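Local coordinates for protein glutathione S-transferase enzyme with thioredoxin-like domain (Xenorhabdus nematophila, PDB 4L8E) that binds two glutathione molecules per subunit and is probably a glutathione transferase, built from a thioredoxin-like domain and a helical one, at residues 47-52 with 111-116. Numbering follows the deposited sequence.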
ATOM      1  N   GLU A  47       2.158  -2.926 -21.598  1.00 15.66           N
ATOM      2  CA  GLU A  47       1.804  -2.404 -22.908  1.00 16.94           C
ATOM      3  C   GLU A  47       2.508  -1.066 -23.232  1.00 17.64           C
ATOM      4  O   GLU A  47       2.861  -0.811 -24.387  1.00 19.36           O
ATOM      5  CB  GLU A  47       0.299  -2.250 -23.039  1.00 19.85           C
ATOM      6  CG  GLU A  47      -0.467  -3.587 -23.112  1.00 17.11           C
ATOM      7  CD  GLU A  47      -0.162  -4.425 -24.350  1.00 20.16           C
ATOM      8  OE1 GLU A  47       0.129  -3.858 -25.425  1.00 20.32           O
ATOM      9  OE2 GLU A  47      -0.282  -5.674 -24.248  1.00 22.54           O
ATOM     10  N   GLU A  48       2.705  -0.232 -22.211  1.00 18.63           N
ATOM     11  CA  GLU A  48       3.469   1.012 -22.383  1.00 17.78           C
ATOM     12  C   GLU A  48       4.925   0.734 -22.771  1.00 18.32           C
ATOM     13  O   GLU A  48       5.482   1.398 -23.650  1.00 21.53           O
ATOM     14  CB  GLU A  48       3.445   1.853 -21.100  1.00 17.86           C
ATOM     15  CG  GLU A  48       2.105   2.445 -20.742  1.00 18.81           C
ATOM     16  CD  GLU A  48       1.702   3.664 -21.584  1.00 21.65           C
ATOM     17  OE1 GLU A  48       2.454   4.113 -22.493  1.00 21.76           O
ATOM     18  OE2 GLU A  48       0.591   4.183 -21.326  1.00 25.34           O
ATOM     19  N   VAL A  49       5.541  -0.256 -22.136  0.65 17.79           N
ATOM     20  CA  VAL A  49       6.950  -0.522 -22.383  0.65 19.03           C
ATOM     21  C   VAL A  49       7.154  -1.426 -23.596  0.65 22.19           C
ATOM     22  O   VAL A  49       8.171  -1.337 -24.270  0.65 23.71           O
ATOM     23  CB  VAL A  49       7.617  -1.145 -21.148  0.65 20.45           C
ATOM     24  CG1 VAL A  49       9.025  -1.584 -21.472  0.65 28.56           C
ATOM     25  CG2 VAL A  49       7.624  -0.161 -20.021  0.65 19.44           C
ATOM     26  N   GLY A  50       6.177  -2.286 -23.874  1.00 22.47           N
ATOM     27  CA  GLY A  50       6.320  -3.266 -24.947  1.00 19.51           C
ATOM     28  C   GLY A  50       7.150  -4.463 -24.528  1.00 18.09           C
ATOM     29  O   GLY A  50       7.815  -5.097 -25.361  1.00 24.38           O
ATOM     30  N   LEU A  51       7.119  -4.768 -23.234  1.00 20.00           N
ATOM     31  CA  LEU A  51       7.860  -5.899 -22.695  1.00 21.86           C
ATOM     32  C   LEU A  51       7.034  -7.149 -22.954  1.00 20.54           C
ATOM     33  O   LEU A  51       5.857  -7.184 -22.603  1.00 20.73           O
ATOM     34  CB  LEU A  51       8.037  -5.696 -21.185  1.00 27.68           C
ATOM     35  CG  LEU A  51       9.151  -6.418 -20.455  1.00 37.44           C
ATOM     36  CD1 LEU A  51      10.512  -6.029 -21.007  1.00 44.13           C
ATOM     37  CD2 LEU A  51       9.048  -6.084 -18.974  1.00 29.13           C
ATOM     38  N   PRO A  52       7.628  -8.173 -23.585  1.00 21.79           N
ATOM     39  CA  PRO A  52       6.825  -9.382 -23.811  1.00 25.85           C
ATOM     40  C   PRO A  52       6.343 -10.026 -22.532  1.00 26.43           C
ATOM     41  O   PRO A  52       7.091 -10.110 -21.544  1.00 23.21           O
ATOM     42  CB  PRO A  52       7.791 -10.324 -24.535  1.00 26.94           C
ATOM     43  CG  PRO A  52       8.874  -9.476 -25.054  1.00 34.55           C
ATOM     44  CD  PRO A  52       8.991  -8.309 -24.125  1.00 27.45           C
ATOM     45  N   GLY A 111      13.767   0.810 -16.353  1.00 23.95           N
ATOM     46  CA  GLY A 111      14.124   2.216 -16.256  1.00 22.81           C
ATOM     47  C   GLY A 111      13.043   3.161 -16.774  1.00 21.81           C
ATOM     48  O   GLY A 111      13.330   4.322 -17.071  1.00 23.30           O
ATOM     49  N   ARG A 112      11.805   2.665 -16.860  1.00 20.16           N
ATOM     50  CA  ARG A 112      10.672   3.423 -17.394  1.00 19.74           C
ATOM     51  C   ARG A 112       9.609   3.708 -16.345  1.00 15.69           C
ATOM     52  O   ARG A 112       9.373   2.912 -15.465  1.00 18.31           O
ATOM     53  CB  ARG A 112      10.023   2.653 -18.562  1.00 20.00           C
ATOM     54  CG  ARG A 112      10.995   2.223 -19.650  1.00 29.92           C
ATOM     55  CD  ARG A 112      11.368   3.346 -20.573  1.00 36.90           C
ATOM     56  NE  ARG A 112      10.234   4.191 -20.924  1.00 46.43           N
ATOM     57  CZ  ARG A 112       9.381   3.965 -21.919  1.00 48.48           C
ATOM     58  NH1 ARG A 112       8.390   4.823 -22.128  1.00 55.36           N
ATOM     59  NH2 ARG A 112       9.509   2.900 -22.704  1.00 43.68           N
ATOM     60  N   PHE A 113       8.965   4.865 -16.484  1.00 17.16           N
ATOM     61  CA  PHE A 113       7.782   5.248 -15.705  1.00 18.77           C
ATOM     62  C   PHE A 113       8.033   5.450 -14.211  1.00 18.86           C
ATOM     63  O   PHE A 113       7.117   5.407 -13.396  1.00 16.51           O
ATOM     64  CB  PHE A 113       6.583   4.337 -16.023  1.00 16.21           C
ATOM     65  CG  PHE A 113       6.212   4.397 -17.470  1.00 15.41           C
ATOM     66  CD1 PHE A 113       5.638   5.536 -18.007  1.00 17.68           C
ATOM     67  CD2 PHE A 113       6.534   3.355 -18.322  1.00 17.34           C
ATOM     68  CE1 PHE A 113       5.361   5.621 -19.345  1.00 19.03           C
ATOM     69  CE2 PHE A 113       6.267   3.430 -19.698  1.00 22.36           C
ATOM     70  CZ  PHE A 113       5.678   4.551 -20.211  1.00 24.67           C
ATOM     71  N   LEU A 114       9.287   5.748 -13.879  1.00 17.01           N
ATOM     72  CA  LEU A 114       9.638   6.123 -12.518  1.00 17.78           C
ATOM     73  C   LEU A 114      10.969   6.832 -12.606  1.00 21.01           C
ATOM     74  O   LEU A 114      11.940   6.327 -13.198  1.00 19.99           O
ATOM     75  CB  LEU A 114       9.757   4.892 -11.630  1.00 18.59           C
ATOM     76  CG  LEU A 114      10.128   5.147 -10.180  1.00 17.47           C
ATOM     77  CD1 LEU A 114       9.012   5.890  -9.476  1.00 17.35           C
ATOM     78  CD2 LEU A 114      10.386   3.852  -9.479  1.00 15.67           C
ATOM     79  N   SER A 115      11.010   8.041 -12.079  1.00 17.66           N
ATOM     80  CA  SER A 115      12.187   8.854 -12.227  1.00 20.32           C
ATOM     81  C   SER A 115      13.378   8.260 -11.478  1.00 21.69           C
ATOM     82  O   SER A 115      13.192   7.563 -10.474  1.00 21.92           O
ATOM     83  CB  SER A 115      11.893  10.250 -11.700  1.00 20.82           C
ATOM     84  OG  SER A 115      13.049  11.061 -11.800  1.00 25.12           O
ATOM     85  N   LYS A 116      14.588   8.578 -11.956  1.00 23.14           N
ATOM     86  CA  LYS A 116      15.815   8.223 -11.236  1.00 28.36           C
ATOM     87  C   LYS A 116      16.298   9.378 -10.341  1.00 31.58           C
ATOM     88  O   LYS A 116      17.191   9.198  -9.519  1.00 34.46           O
ATOM     89  CB  LYS A 116      16.917   7.842 -12.222  1.00 33.47           C
ATOM     90  CG  LYS A 116      16.421   6.954 -13.355  1.00 48.11           C
ATOM     91  CD  LYS A 116      16.835   5.507 -13.195  1.00 60.01           C
ATOM     92  CE  LYS A 116      16.514   4.725 -14.464  1.00 64.65           C
ATOM     93  NZ  LYS A 116      17.399   3.537 -14.654  1.00 73.12           N
TER
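The ring of F113 presents its edge to V49, whose CG2 lies near the ring plane, 3.9 Å from F113 CE2. E48 comes at F113 obliquely: its CB stands 3.5 Å from F113 CE2, and the E48 carboxylate plane is turned 58° from that of the ring. The guanidinium of R112 has one face over this corner, with F113 CE2 3.5 Å from the guanidinium plane and displaced toward its rim. With CG1 of V49 anti to the backbone N (chi1 172°), CG2 faces the notch where the ring edge meets the aliphatic start of R112, 4.0 Å from R112 CB; V49 was modelled in two conformers, and its methyl contacts hold for this one. Bends at chi2 and chi3 then fold the R112 chain back over F113. The charged ends do not pair: R112 NH1 and E48 OE1 are 6.0 Å apart, and E48 instead forms a salt bridge through OE2 with R223. Y186 touches both E48 and F113, while the backbone of F113 is hydrogen-bonded to I188. The contact thus joins the C-terminal end of helix 37-49, in the thioredoxin-like domain, to the loop between helices 99-110 and 118-145, at the surface and away from the glutathione sites. Van der Waals contact carries this small junction, in which methyl, methylene and aromatic ring meet, and any pull between E48 and R112 is probably a weak, long-range one.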